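Local coordinates for uncharacterized protein MJ1460 (Methanocaldococcus jannaschii DSM 2661, PDB 2OSO), which is of unknown function but binds a zinc ion through its V4R domain, a module probably related to the HNOX-like small-molecule sensors, at residues N68-L72 with C127-F132; F76-F81 with F119-L124; P105-V110 with C143-G147; Y134-E140 with V152-V158. The protein carries 3 engineered substitutions. All blocks are in the same frame, centred on the assembly; numbering follows the deposited sequence.

Interaction 1: N68-L72 with C127-F132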
loop_
_atom_site.group_PDB
_atom_site.type_symbol
_atom_site.label_atom_id
_atom_site.label_comp_id
_atom_site.label_asym_id
_atom_site.label_seq_id
_atom_site.Cartn_x
_atom_site.Cartn_y
_atom_site.Cartn_z
ATOM N N ASN A 68 8.402 -7.509 21.299
ATOM C CA ASN A 68 7.980 -8.783 21.860
ATOM C C ASN A 68 6.795 -9.326 21.095
ATOM O O ASN A 68 6.306 -8.698 20.139
ATOM C CB ASN A 68 7.725 -8.669 23.398
ATOM C CG ASN A 68 6.676 -7.622 23.786
ATOM O OD1 ASN A 68 5.593 -7.548 23.206
ATOM N ND2 ASN A 68 6.981 -6.841 24.847
ATOM N N ILE A 69 6.402 -10.536 21.430
ATOM C CA ILE A 69 5.297 -11.195 20.745
ATOM C C ILE A 69 4.009 -10.425 20.984
ATOM O O ILE A 69 3.215 -10.286 20.076
ATOM C CB ILE A 69 5.153 -12.664 21.195
ATOM C CG1 ILE A 69 6.368 -13.496 20.775
ATOM C CG2 ILE A 69 3.875 -13.305 20.677
ATOM C CD1 ILE A 69 6.718 -13.511 19.367
ATOM N N GLU A 70 3.808 -9.832 22.171
ATOM C CA GLU A 70 2.514 -9.173 22.387
ATOM C C GLU A 70 2.383 -7.979 21.426
ATOM O O GLU A 70 1.333 -7.755 20.830
ATOM C CB GLU A 70 2.295 -8.796 23.865
ATOM C CG GLU A 70 0.835 -8.994 24.389
ATOM C CD GLU A 70 0.115 -10.307 23.905
ATOM O OE1 GLU A 70 0.692 -11.433 23.983
ATOM O OE2 GLU A 70 -1.056 -10.197 23.443
ATOM N N GLU A 71 3.478 -7.240 21.247
ATOM C CA GLU A 71 3.537 -6.107 20.348
ATOM C C GLU A 71 3.359 -6.538 18.879
ATOM O O GLU A 71 2.686 -5.853 18.105
ATOM C CB GLU A 71 4.871 -5.344 20.554
ATOM C CG GLU A 71 4.884 -4.011 19.880
ATOM C CD GLU A 71 6.017 -3.048 20.356
ATOM O OE1 GLU A 71 6.946 -3.429 21.093
ATOM O OE2 GLU A 71 5.964 -1.882 19.941
ATOM N N LEU A 72 3.939 -7.671 18.512
ATOM C CA LEU A 72 3.722 -8.251 17.171
ATOM C C LEU A 72 2.228 -8.493 16.896
ATOM O O LEU A 72 1.698 -8.186 15.801
ATOM C CB LEU A 72 4.519 -9.557 17.034
ATOM C CG LEU A 72 4.476 -10.344 15.708
ATOM C CD1 LEU A 72 4.508 -9.464 14.468
ATOM C CD2 LEU A 72 5.603 -11.338 15.678
ATOM N N CYS A 127 10.022 -9.567 11.793
ATOM C CA CYS A 127 9.639 -9.233 13.164
ATOM C C CYS A 127 10.236 -10.177 14.214
ATOM O O CYS A 127 10.682 -9.743 15.262
ATOM C CB CYS A 127 8.126 -9.182 13.344
ATOM S SG CYS A 127 7.343 -7.806 12.510
ATOM N N LEU A 128 10.236 -11.461 13.911
ATOM C CA LEU A 128 10.801 -12.486 14.799
ATOM C C LEU A 128 12.304 -12.357 14.956
ATOM O O LEU A 128 12.828 -12.630 16.037
ATOM C CB LEU A 128 10.480 -13.874 14.279
ATOM C CG LEU A 128 9.002 -14.265 14.460
ATOM C CD1 LEU A 128 8.719 -15.559 13.644
ATOM C CD2 LEU A 128 8.650 -14.433 15.919
ATOM N N GLU A 129 12.999 -11.970 13.898
ATOM C CA GLU A 129 14.417 -11.558 14.049
ATOM C C GLU A 129 14.646 -10.324 14.959
ATOM O O GLU A 129 15.576 -10.301 15.811
ATOM C CB GLU A 129 15.061 -11.359 12.680
ATOM C CG GLU A 129 16.527 -10.903 12.762
ATOM C CD GLU A 129 17.209 -10.676 11.424
ATOM O OE1 GLU A 129 16.835 -11.294 10.415
ATOM O OE2 GLU A 129 18.162 -9.845 11.399
ATOM N N GLU A 130 13.843 -9.275 14.778
ATOM C CA GLU A 130 13.894 -8.122 15.675
ATOM C C GLU A 130 13.674 -8.523 17.168
ATOM O O GLU A 130 14.315 -7.990 18.074
ATOM C CB GLU A 130 12.896 -7.040 15.228
ATOM C CG GLU A 130 13.281 -6.242 13.988
ATOM C CD GLU A 130 14.666 -5.607 14.037
ATOM O OE1 GLU A 130 14.925 -4.689 14.866
ATOM O OE2 GLU A 130 15.536 -6.045 13.253
ATOM N N ILE A 131 12.757 -9.445 17.410
ATOM C CA ILE A 131 12.427 -9.875 18.754
ATOM C C ILE A 131 13.469 -10.817 19.335
ATOM O O ILE A 131 13.863 -10.634 20.434
ATOM C CB ILE A 131 11.023 -10.572 18.808
ATOM C CG1 ILE A 131 9.905 -9.554 18.571
ATOM C CG2 ILE A 131 10.827 -11.224 20.181
ATOM C CD1 ILE A 131 8.599 -10.173 18.025
ATOM N N PHE A 132 13.905 -11.816 18.576
ATOM C CA PHE A 132 14.732 -12.911 19.094
ATOM C C PHE A 132 16.205 -12.945 18.584
ATOM O O PHE A 132 16.975 -13.821 18.998
ATOM C CB PHE A 132 14.046 -14.245 18.766
ATOM C CG PHE A 132 12.711 -14.460 19.497
ATOM C CD1 PHE A 132 12.658 -14.428 20.906
ATOM C CD2 PHE A 132 11.540 -14.678 18.794
ATOM C CE1 PHE A 132 11.457 -14.622 21.581
ATOM C CE2 PHE A 132 10.334 -14.853 19.450
ATOM C CZ PHE A 132 10.290 -14.866 20.857
#

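Interaction 2: F76-F81 with F119-L124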
loop_
_atom_site.group_PDB
_atom_site.type_symbol
_atom_site.label_atom_id
_atom_site.label_comp_id
_atom_site.label_asym_id
_atom_site.label_seq_id
_atom_site.Cartn_x
_atom_site.Cartn_y
_atom_site.Cartn_z
ATOM N N PHE A 76 -0.443 -6.488 14.108
ATOM C CA PHE A 76 -1.330 -7.174 13.141
ATOM C C PHE A 76 -2.801 -6.719 13.270
ATOM O O PHE A 76 -3.484 -6.531 12.264
ATOM C CB PHE A 76 -1.181 -8.685 13.201
ATOM C CG PHE A 76 -0.153 -9.225 12.228
ATOM C CD1 PHE A 76 1.165 -8.838 12.334
ATOM C CD2 PHE A 76 -0.512 -10.098 11.232
ATOM C CE1 PHE A 76 2.113 -9.252 11.432
ATOM C CE2 PHE A 76 0.428 -10.542 10.321
ATOM C CZ PHE A 76 1.746 -10.143 10.442
ATOM N N LYS A 77 -3.268 -6.478 14.490
ATOM C CA LYS A 77 -4.626 -5.921 14.647
ATOM C C LYS A 77 -4.728 -4.491 14.110
ATOM O O LYS A 77 -5.734 -4.136 13.507
ATOM C CB LYS A 77 -5.091 -5.942 16.103
ATOM C CG LYS A 77 -5.366 -7.321 16.655
ATOM C CD LYS A 77 -6.538 -8.028 15.948
ATOM C CE LYS A 77 -7.857 -7.255 16.085
ATOM N NZ LYS A 77 -9.106 -8.112 15.819
ATOM N N LEU A 78 -3.723 -3.664 14.401
ATOM C CA LEU A 78 -3.696 -2.279 13.892
ATOM C C LEU A 78 -3.657 -2.189 12.369
ATOM O O LEU A 78 -4.297 -1.310 11.767
ATOM C CB LEU A 78 -2.496 -1.553 14.466
ATOM C CG LEU A 78 -2.562 -1.217 15.942
ATOM C CD1 LEU A 78 -1.246 -0.565 16.387
ATOM C CD2 LEU A 78 -3.781 -0.329 16.248
HETATM N N MSE A 79 -2.924 -3.105 11.743
HETATM C CA MSE A 79 -2.835 -3.171 10.297
HETATM C C MSE A 79 -4.122 -3.737 9.671
HETATM O O MSE A 79 -4.332 -3.616 8.460
HETATM C CB MSE A 79 -1.646 -4.030 9.914
HETATM C CG MSE A 79 -0.306 -3.503 10.242
HETATM SE SE MSE A 79 1.114 -4.666 9.455
HETATM C CE MSE A 79 1.016 -4.059 7.617
ATOM N N ASN A 80 -4.987 -4.338 10.498
ATOM C CA ASN A 80 -6.172 -5.039 10.045
ATOM C C ASN A 80 -5.787 -6.269 9.230
ATOM O O ASN A 80 -6.517 -6.751 8.308
ATOM C CB ASN A 80 -7.153 -4.103 9.308
ATOM C CG ASN A 80 -8.561 -4.621 9.345
ATOM O OD1 ASN A 80 -8.908 -5.362 10.260
ATOM N ND2 ASN A 80 -9.382 -4.268 8.347
ATOM N N PHE A 81 -4.671 -6.872 9.636
ATOM C CA PHE A 81 -4.153 -8.088 8.972
ATOM C C PHE A 81 -4.619 -9.385 9.650
ATOM O O PHE A 81 -4.344 -10.468 9.162
ATOM C CB PHE A 81 -2.603 -7.996 8.906
ATOM C CG PHE A 81 -2.074 -7.391 7.624
ATOM C CD1 PHE A 81 -2.820 -6.481 6.896
ATOM C CD2 PHE A 81 -0.811 -7.727 7.179
ATOM C CE1 PHE A 81 -2.358 -5.976 5.717
ATOM C CE2 PHE A 81 -0.314 -7.243 6.022
ATOM C CZ PHE A 81 -1.087 -6.340 5.257
ATOM N N PHE A 119 3.907 -11.815 1.501
ATOM C CA PHE A 119 4.227 -10.541 2.208
ATOM C C PHE A 119 4.109 -10.707 3.726
ATOM O O PHE A 119 5.046 -10.382 4.460
ATOM C CB PHE A 119 3.352 -9.391 1.666
ATOM C CG PHE A 119 3.558 -8.085 2.351
ATOM C CD1 PHE A 119 4.795 -7.453 2.295
ATOM C CD2 PHE A 119 2.510 -7.428 2.968
ATOM C CE1 PHE A 119 4.984 -6.244 2.948
ATOM C CE2 PHE A 119 2.723 -6.198 3.581
ATOM C CZ PHE A 119 3.958 -5.608 3.528
ATOM N N ILE A 120 3.006 -11.276 4.211
ATOM C CA ILE A 120 2.828 -11.524 5.662
ATOM C C ILE A 120 3.932 -12.476 6.228
ATOM O O ILE A 120 4.495 -12.259 7.310
ATOM C CB ILE A 120 1.374 -12.076 5.989
ATOM C CG1 ILE A 120 0.313 -10.948 5.896
ATOM C CG2 ILE A 120 1.398 -12.806 7.359
ATOM C CD1 ILE A 120 -1.164 -11.385 6.026
ATOM N N ALA A 121 4.298 -13.488 5.460
ATOM C CA ALA A 121 5.301 -14.473 5.870
ATOM C C ALA A 121 6.660 -13.782 6.029
ATOM O O ALA A 121 7.362 -14.030 7.002
ATOM C CB ALA A 121 5.369 -15.693 4.861
ATOM N N GLY A 122 6.976 -12.859 5.120
ATOM C CA GLY A 122 8.180 -12.034 5.212
ATOM C C GLY A 122 8.134 -11.161 6.428
ATOM O O GLY A 122 9.157 -10.982 7.179
ATOM N N ILE A 123 6.990 -10.520 6.612
ATOM C CA ILE A 123 6.837 -9.633 7.795
ATOM C C ILE A 123 7.172 -10.418 9.080
ATOM O O ILE A 123 7.905 -9.953 9.941
ATOM C CB ILE A 123 5.460 -9.069 7.929
ATOM C CG1 ILE A 123 5.204 -8.016 6.815
ATOM C CG2 ILE A 123 5.336 -8.358 9.308
ATOM C CD1 ILE A 123 3.725 -7.545 6.801
ATOM N N LEU A 124 6.649 -11.615 9.164
ATOM C CA LEU A 124 6.803 -12.471 10.352
ATOM C C LEU A 124 8.255 -12.855 10.557
ATOM O O LEU A 124 8.748 -12.818 11.673
ATOM C CB LEU A 124 5.920 -13.716 10.229
ATOM C CG LEU A 124 4.433 -13.489 10.493
ATOM C CD1 LEU A 124 3.676 -14.765 10.127
ATOM C CD2 LEU A 124 4.150 -13.034 11.915
#

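Interaction 3: P105-V110 with C143-G147. With ZN (zinc ion), chain B.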
loop_
_atom_site.group_PDB
_atom_site.type_symbol
_atom_site.label_atom_id
_atom_site.label_comp_id
_atom_site.label_asym_id
_atom_site.label_seq_id
_atom_site.Cartn_x
_atom_site.Cartn_y
_atom_site.Cartn_z
ATOM N N PRO A 105 -7.359 -13.168 7.925
ATOM C CA PRO A 105 -6.296 -12.521 7.156
ATOM C C PRO A 105 -6.905 -11.709 5.991
ATOM O O PRO A 105 -8.105 -11.765 5.780
ATOM C CB PRO A 105 -5.498 -13.685 6.621
ATOM C CG PRO A 105 -6.609 -14.715 6.330
ATOM C CD PRO A 105 -7.562 -14.562 7.490
ATOM N N PRO A 106 -6.095 -10.911 5.289
ATOM C CA PRO A 106 -6.624 -10.289 4.076
ATOM C C PRO A 106 -6.810 -11.303 2.942
ATOM O O PRO A 106 -6.384 -12.461 3.049
ATOM C CB PRO A 106 -5.557 -9.223 3.714
ATOM C CG PRO A 106 -4.559 -9.261 4.745
ATOM C CD PRO A 106 -4.730 -10.444 5.611
ATOM N N TYR A 107 -7.458 -10.845 1.874
ATOM C CA TYR A 107 -7.604 -11.583 0.641
ATOM C C TYR A 107 -8.435 -12.845 0.777
ATOM O O TYR A 107 -8.130 -13.805 0.115
ATOM C CB TYR A 107 -6.243 -11.982 0.074
ATOM C CG TYR A 107 -5.369 -10.817 -0.245
ATOM C CD1 TYR A 107 -5.805 -9.848 -1.135
ATOM C CD2 TYR A 107 -4.098 -10.709 0.278
ATOM C CE1 TYR A 107 -5.026 -8.790 -1.461
ATOM C CE2 TYR A 107 -3.280 -9.644 -0.053
ATOM C CZ TYR A 107 -3.766 -8.681 -0.940
ATOM O OH TYR A 107 -3.027 -7.564 -1.302
ATOM N N GLN A 108 -9.453 -12.834 1.633
ATOM C CA GLN A 108 -10.377 -13.998 1.758
ATOM C C GLN A 108 -11.317 -14.196 0.546
ATOM O O GLN A 108 -11.922 -15.280 0.354
ATOM C CB GLN A 108 -11.179 -13.875 3.053
ATOM C CG GLN A 108 -10.371 -13.983 4.333
ATOM C CD GLN A 108 -11.213 -13.627 5.552
ATOM O OE1 GLN A 108 -12.351 -14.065 5.653
ATOM N NE2 GLN A 108 -10.701 -12.764 6.428
ATOM N N TRP A 109 -11.451 -13.157 -0.265
ATOM C CA TRP A 109 -12.145 -13.221 -1.563
ATOM C C TRP A 109 -11.290 -13.935 -2.631
ATOM O O TRP A 109 -11.737 -14.111 -3.769
ATOM C CB TRP A 109 -12.528 -11.819 -2.042
ATOM C CG TRP A 109 -11.420 -10.784 -1.946
ATOM C CD1 TRP A 109 -11.165 -9.930 -0.898
ATOM C CD2 TRP A 109 -10.423 -10.501 -2.932
ATOM N NE1 TRP A 109 -10.063 -9.176 -1.166
ATOM C CE2 TRP A 109 -9.588 -9.502 -2.408
ATOM C CE3 TRP A 109 -10.146 -11.005 -4.199
ATOM C CZ2 TRP A 109 -8.501 -9.009 -3.115
ATOM C CZ3 TRP A 109 -9.067 -10.529 -4.891
ATOM C CH2 TRP A 109 -8.265 -9.553 -4.363
ATOM N N VAL A 110 -10.052 -14.322 -2.276
ATOM C CA VAL A 110 -9.189 -15.085 -3.185
ATOM C C VAL A 110 -9.222 -16.599 -2.954
ATOM O O VAL A 110 -9.048 -17.091 -1.848
ATOM C CB VAL A 110 -7.705 -14.610 -3.095
ATOM C CG1 VAL A 110 -6.830 -15.447 -3.984
ATOM C CG2 VAL A 110 -7.576 -13.174 -3.473
ATOM N N CYS A 143 -3.399 -22.216 4.142
ATOM C CA CYS A 143 -3.889 -20.825 3.892
ATOM C C CYS A 143 -5.426 -20.819 3.738
ATOM O O CYS A 143 -5.997 -21.765 3.222
ATOM C CB CYS A 143 -3.182 -20.291 2.651
ATOM S SG CYS A 143 -3.573 -18.624 2.111
ATOM N N VAL A 144 -6.057 -19.757 4.233
ATOM C CA VAL A 144 -7.507 -19.535 4.148
ATOM C C VAL A 144 -7.965 -19.591 2.684
ATOM O O VAL A 144 -9.054 -20.088 2.362
ATOM C CB VAL A 144 -7.885 -18.178 4.845
ATOM C CG1 VAL A 144 -9.363 -17.781 4.596
ATOM C CG2 VAL A 144 -7.583 -18.267 6.323
ATOM N N SER A 145 -7.092 -19.146 1.783
ATOM C CA SER A 145 -7.460 -19.115 0.372
ATOM C C SER A 145 -7.429 -20.505 -0.265
ATOM O O SER A 145 -7.912 -20.684 -1.388
ATOM C CB SER A 145 -6.601 -18.083 -0.369
ATOM O OG SER A 145 -6.934 -16.757 0.058
ATOM N N GLN A 146 -6.909 -21.495 0.466
ATOM C CA GLN A 146 -7.087 -22.916 0.096
ATOM C C GLN A 146 -8.386 -23.536 0.630
ATOM O O GLN A 146 -8.641 -24.699 0.388
ATOM C CB GLN A 146 -5.940 -23.794 0.601
ATOM C CG GLN A 146 -4.518 -23.343 0.198
ATOM C CD GLN A 146 -3.460 -24.184 0.922
ATOM O OE1 GLN A 146 -3.510 -24.320 2.136
ATOM N NE2 GLN A 146 -2.524 -24.775 0.171
ATOM N N GLY A 147 -9.174 -22.784 1.389
ATOM C CA GLY A 147 -10.403 -23.309 2.010
ATOM C C GLY A 147 -10.207 -23.623 3.484
ATOM O O GLY A 147 -11.133 -24.041 4.156
HETATM ZN ZN ZN B . -2.712 -17.466 3.974
HETATM O O HOH W 1 -7.202 -15.295 2.705
#

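Interaction 4: Y134-E140 with V152-V158. Engineered in segment 134-140: Tyr-134 (natural residue Lys), Tyr-135 (natural residue Lys). With ZN (zinc ion), chain B.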
loop_
_atom_site.group_PDB
_atom_site.type_symbol
_atom_site.label_atom_id
_atom_site.label_comp_id
_atom_site.label_asym_id
_atom_site.label_seq_id
_atom_site.Cartn_x
_atom_site.Cartn_y
_atom_site.Cartn_z
ATOM N N TYR A 134 17.889 -14.103 16.147
ATOM C CA TYR A 134 18.190 -15.125 15.124
ATOM C C TYR A 134 17.615 -14.761 13.764
ATOM O O TYR A 134 16.643 -14.006 13.683
ATOM C CB TYR A 134 17.640 -16.497 15.523
ATOM C CG TYR A 134 18.050 -16.956 16.894
ATOM C CD1 TYR A 134 19.386 -16.966 17.265
ATOM C CD2 TYR A 134 17.104 -17.388 17.809
ATOM C CE1 TYR A 134 19.787 -17.396 18.535
ATOM C CE2 TYR A 134 17.481 -17.825 19.070
ATOM C CZ TYR A 134 18.826 -17.836 19.424
ATOM O OH TYR A 134 19.210 -18.268 20.675
ATOM N N TYR A 135 18.255 -15.270 12.700
ATOM C CA TYR A 135 17.692 -15.250 11.347
ATOM C C TYR A 135 16.614 -16.295 11.329
ATOM O O TYR A 135 16.845 -17.420 11.790
ATOM C CB TYR A 135 18.699 -15.659 10.267
ATOM C CG TYR A 135 19.873 -14.733 10.116
ATOM C CD1 TYR A 135 19.688 -13.356 9.918
ATOM C CD2 TYR A 135 21.168 -15.231 10.124
ATOM C CE1 TYR A 135 20.775 -12.491 9.769
ATOM C CE2 TYR A 135 22.272 -14.362 9.980
ATOM C CZ TYR A 135 22.056 -12.999 9.786
ATOM O OH TYR A 135 23.143 -12.143 9.618
ATOM N N PHE A 136 15.441 -15.941 10.801
ATOM C CA PHE A 136 14.323 -16.876 10.632
ATOM C C PHE A 136 13.910 -17.012 9.182
ATOM O O PHE A 136 13.945 -16.023 8.413
ATOM C CB PHE A 136 13.105 -16.436 11.439
ATOM C CG PHE A 136 13.280 -16.557 12.938
ATOM C CD1 PHE A 136 12.967 -17.733 13.602
ATOM C CD2 PHE A 136 13.805 -15.492 13.678
ATOM C CE1 PHE A 136 13.139 -17.847 14.972
ATOM C CE2 PHE A 136 13.982 -15.600 15.075
ATOM C CZ PHE A 136 13.645 -16.771 15.708
ATOM N N VAL A 137 13.502 -18.231 8.796
ATOM C CA VAL A 137 12.744 -18.427 7.564
ATOM C C VAL A 137 11.316 -18.896 7.878
ATOM O O VAL A 137 11.123 -19.821 8.635
ATOM C CB VAL A 137 13.401 -19.459 6.633
ATOM C CG1 VAL A 137 12.496 -19.782 5.496
ATOM C CG2 VAL A 137 14.774 -18.912 6.119
ATOM N N VAL A 138 10.328 -18.229 7.287
ATOM C CA VAL A 138 8.904 -18.486 7.564
ATOM C C VAL A 138 8.235 -18.906 6.265
ATOM O O VAL A 138 8.321 -18.211 5.231
ATOM C CB VAL A 138 8.229 -17.240 8.197
ATOM C CG1 VAL A 138 6.687 -17.468 8.517
ATOM C CG2 VAL A 138 9.001 -16.823 9.461
ATOM N N ASN A 139 7.605 -20.075 6.301
ATOM C CA ASN A 139 7.008 -20.661 5.144
ATOM C C ASN A 139 5.533 -21.001 5.431
ATOM O O ASN A 139 5.228 -21.686 6.375
ATOM C CB ASN A 139 7.808 -21.898 4.751
ATOM C CG ASN A 139 7.231 -22.617 3.548
ATOM O OD1 ASN A 139 6.879 -21.995 2.526
ATOM N ND2 ASN A 139 7.172 -23.940 3.633
ATOM N N GLU A 140 4.630 -20.494 4.608
ATOM C CA GLU A 140 3.217 -20.661 4.849
ATOM C C GLU A 140 2.889 -22.012 4.240
ATOM O O GLU A 140 3.151 -22.235 3.062
ATOM C CB GLU A 140 2.363 -19.521 4.222
ATOM C CG GLU A 140 0.875 -19.622 4.593
ATOM C CD GLU A 140 0.031 -18.518 3.992
ATOM O OE1 GLU A 140 0.472 -17.908 3.002
ATOM O OE2 GLU A 140 -1.092 -18.275 4.490
ATOM N N VAL A 152 -1.501 -21.046 8.319
ATOM C CA VAL A 152 -0.491 -21.656 9.166
ATOM C C VAL A 152 0.898 -21.455 8.570
ATOM O O VAL A 152 1.162 -21.770 7.409
ATOM C CB VAL A 152 -0.747 -23.139 9.386
ATOM C CG1 VAL A 152 0.354 -23.743 10.281
ATOM C CG2 VAL A 152 -2.135 -23.381 9.974
ATOM N N PHE A 153 1.779 -20.946 9.424
ATOM C CA PHE A 153 3.163 -20.644 9.073
ATOM C C PHE A 153 4.128 -21.494 9.910
ATOM O O PHE A 153 4.035 -21.537 11.143
ATOM C CB PHE A 153 3.447 -19.166 9.298
ATOM C CG PHE A 153 2.503 -18.213 8.545
ATOM C CD1 PHE A 153 1.283 -17.821 9.117
ATOM C CD2 PHE A 153 2.855 -17.687 7.315
ATOM C CE1 PHE A 153 0.419 -16.915 8.451
ATOM C CE2 PHE A 153 1.971 -16.791 6.616
ATOM C CZ PHE A 153 0.782 -16.379 7.213
ATOM N N GLU A 154 5.071 -22.116 9.210
ATOM C CA GLU A 154 6.200 -22.855 9.777
ATOM C C GLU A 154 7.391 -21.881 9.984
ATOM O O GLU A 154 7.802 -21.197 9.012
ATOM C CB GLU A 154 6.601 -23.881 8.727
ATOM C CG GLU A 154 7.063 -25.191 9.151
ATOM C CD GLU A 154 6.838 -26.193 7.999
ATOM O OE1 GLU A 154 7.237 -25.845 6.837
ATOM O OE2 GLU A 154 6.200 -27.251 8.216
ATOM N N VAL A 155 7.906 -21.791 11.224
ATOM C CA VAL A 155 9.011 -20.868 11.573
ATOM C C VAL A 155 10.272 -21.658 11.866
ATOM O O VAL A 155 10.291 -22.474 12.797
ATOM C CB VAL A 155 8.703 -19.976 12.825
ATOM C CG1 VAL A 155 9.888 -18.981 13.116
ATOM C CG2 VAL A 155 7.404 -19.226 12.654
ATOM N N LYS A 156 11.331 -21.371 11.112
ATOM C CA LYS A 156 12.596 -22.075 11.183
ATOM C C LYS A 156 13.716 -21.111 11.482
ATOM O O LYS A 156 13.810 -20.029 10.908
ATOM C CB LYS A 156 12.926 -22.732 9.865
ATOM C CG LYS A 156 12.128 -23.995 9.576
ATOM C CD LYS A 156 12.342 -24.459 8.132
ATOM C CE LYS A 156 11.749 -23.470 7.108
ATOM N NZ LYS A 156 10.366 -22.918 7.430
ATOM N N GLU A 157 14.590 -21.528 12.376
ATOM C CA GLU A 157 15.733 -20.738 12.760
ATOM C C GLU A 157 16.844 -21.175 11.812
ATOM O O GLU A 157 17.015 -22.383 11.568
ATOM C CB GLU A 157 16.049 -21.086 14.213
ATOM C CG GLU A 157 16.817 -20.100 14.960
ATOM C CD GLU A 157 17.332 -20.656 16.282
ATOM O OE1 GLU A 157 16.505 -20.978 17.166
ATOM O OE2 GLU A 157 18.567 -20.722 16.436
ATOM N N VAL A 158 17.610 -20.233 11.278
ATOM C CA VAL A 158 18.621 -20.549 10.297
ATOM C C VAL A 158 19.918 -19.777 10.557
ATOM O O VAL A 158 19.891 -18.682 11.125
ATOM C CB VAL A 158 18.088 -20.228 8.855
ATOM C CG1 VAL A 158 16.874 -21.125 8.509
ATOM C CG2 VAL A 158 17.717 -18.751 8.701
HETATM ZN ZN ZN B . -2.712 -17.466 3.974
HETATM O O HOH W 2 20.267 -17.345 13.575
#

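Interaction 1: N68-L72 with C127-F132
Ile-131 lays its CD1 methyl against the backbone carbonyl of Asn-68, 3.4 Å from that O, while its CG1 runs past the N and CA of the same residue. Ile-131 CD1 also meets Leu-72 CD2 at 4.0 Å, the two side chains roughly perpendicular. Leu-72, whose CG stands anti to the backbone N (chi1 -179°), reaches its second methyl, CD1, to Cys-127 CB at 3.8 Å. One turn back, Ile-69 ends in a CD1 methyl shared between Leu-128 CD2 and the Phe-132 ring, approaching CE2 to 3.9 Å. This is helix-on-helix packing: the first turn of helix 69-79 rests on the last turns of helix 118-132. Were Ile-131 cut back to an alanine, the Asn-68 carbonyl and the methyls of Leu-72 and Ile-69 would probably face a gap. Behind this layer Asn-68 is the N-cap of its helix. Its OD1 takes the amide of Glu-71 at 2.9 Å (N to OD1), the donor lying almost straight off the end of the side-chain carbonyl, and its O accepts from Leu-72 N. Pro-66 lies against Ile-131 and Cys-127, and Ile-86 covers Ile-69 and Leu-72.

Interaction 2: F76-F81 with F119-L124
Phe-81 and Ile-120 make the tight part of this contact: ring atom CD2 comes to 3.6 Å from Ile-120 CG1, the two side chains running antiparallel past each other. The Ile-120 CG2 methyl, anti to its own backbone N, is turned to Phe-76 and sits in the plane of that ring, 3.9 Å from CE2. Ile-123 CG2 also meets the Phe-76 edge, and Leu-124 CD2 reaches Phe-76 CZ at 4.0 Å. Helix 69-79 thus packs its C-terminal turn on helix 118-132 in the subunit core. A Schellman motif ends the first helix: Asn-80 takes positive phi (65°), Phe-81 N bonds back to Phe-76 O and Asn-80 N to Lys-77 O, and Phe-81 sets its ring against helix 118-132. Packing is looser toward Met-79, a selenomethionine whose CE stops 4.5 Å from Ile-123 CD1 but lies over one face of Phe-81. Phe-119 CE2 meets the Phe-81 edge, 4.0 Å from Phe-81 CE2. Asn-80, partly exposed, faces the second subunit and bonds to Lys-26 and Lys-27 there.

Interaction 3: P105-V110 with C143-G147
Beside the zinc site of the V4R domain, the loop 105-110 is tied to the short 3-10 turn 144-146 that follows the zinc ligand Cys-143. Ser-145 makes the polar link. Its OG donates to Val-110 O at 2.9 Å, approaching from above the carbonyl plane rather than on a lone pair, and accepts from a water at 3.0 Å from OG that also donates to Pro-106 O. With chi1 at -68° the hydroxyl stands beside its own backbone N, facing the loop. Val-144 supplies the apolar half: CG2 packs on Pro-105 CG at 3.7 Å, and CG1 on Gln-108 CG at 3.9 Å. Gln-108 is itself pinned, its NE2 bonding to Pro-105 O at 2.9 Å in the carbonyl plane. Cys-143 SG binds the zinc ion at 2.4 Å and accepts a long bond from Ser-145 N, which probably tempers the thiolate charge. Glu-140 and Cys-151 complete the site. Pro-106 O bonds to His-117, another zinc ligand, a backbone grip common in the second shell of protein zinc sites.

Interaction 4: Y134-E140 with V152-V158
Val-137 O is gripped twice by Lys-156, by the backbone N at 2.9 Å and weakly by the side-chain NZ, whose chain bends back at chi3 and chi4 to get there. The two residues form a hydrogen-bonded pair of the antiparallel beta hairpin 135-142/151-158, with Val-137 N returning a bond to Lys-156 O at 2.8 Å. Asn-139 and Glu-154 repeat the pattern at the next hydrogen-bonded pair, beyond Val-138 and Val-155, their side chains lying side by side. On the face carrying Phe-136, Val-138, Val-155 and Phe-153, the hairpin packs against helix 118-132. There Phe-136 CD1 presses on Val-155 CG1 at 3.4 Å, and Val-138 CG1 meets Phe-153 CB at 3.7 Å. At the open end of the hairpin the engineered Tyr-134 carries the Glu-157 carboxylate flat over one face of its ring, the planes only 6° apart and Glu-157 CD 3.6 Å from Tyr-134 CD2. With Glu-157 replaced by an alanine the carboxylate is gone, and the tyrosine ring is likely to be left without its stacked partner. A water joins N of Tyr-135, also engineered, to Val-158 O nearby. At the other end Glu-140 is extended, with its CG over the face of the Phe-153 ring, 4.1 Å from the centroid; the chain carries on to the metal, where OE2 binds the zinc ion at 1.9 Å.

How the interactions relate
Interactions 1 and 2 join the same two helices, 69-79 and 118-132, at opposite ends of the former: interaction 2 lies buried near the centre of the chain, interaction 1 about 12 Å away between centres and partly exposed. Neither has a hydrogen bond across it. Interaction 4, partly buried, holds the hairpin by backbone bonds, and its apolar face meets helix 118-132 through Phe-153 on Ile-120 and Phe-136 on Leu-128, linking it to both helical contacts. Interaction 3, a buried loop contact off the chain's centre, adds a serine and a water to apolar packing. It shares the zinc ion with interaction 4, and Pro-106 touches Ile-120 of interaction 2. Interactions 2 and 3 reach the second subunit.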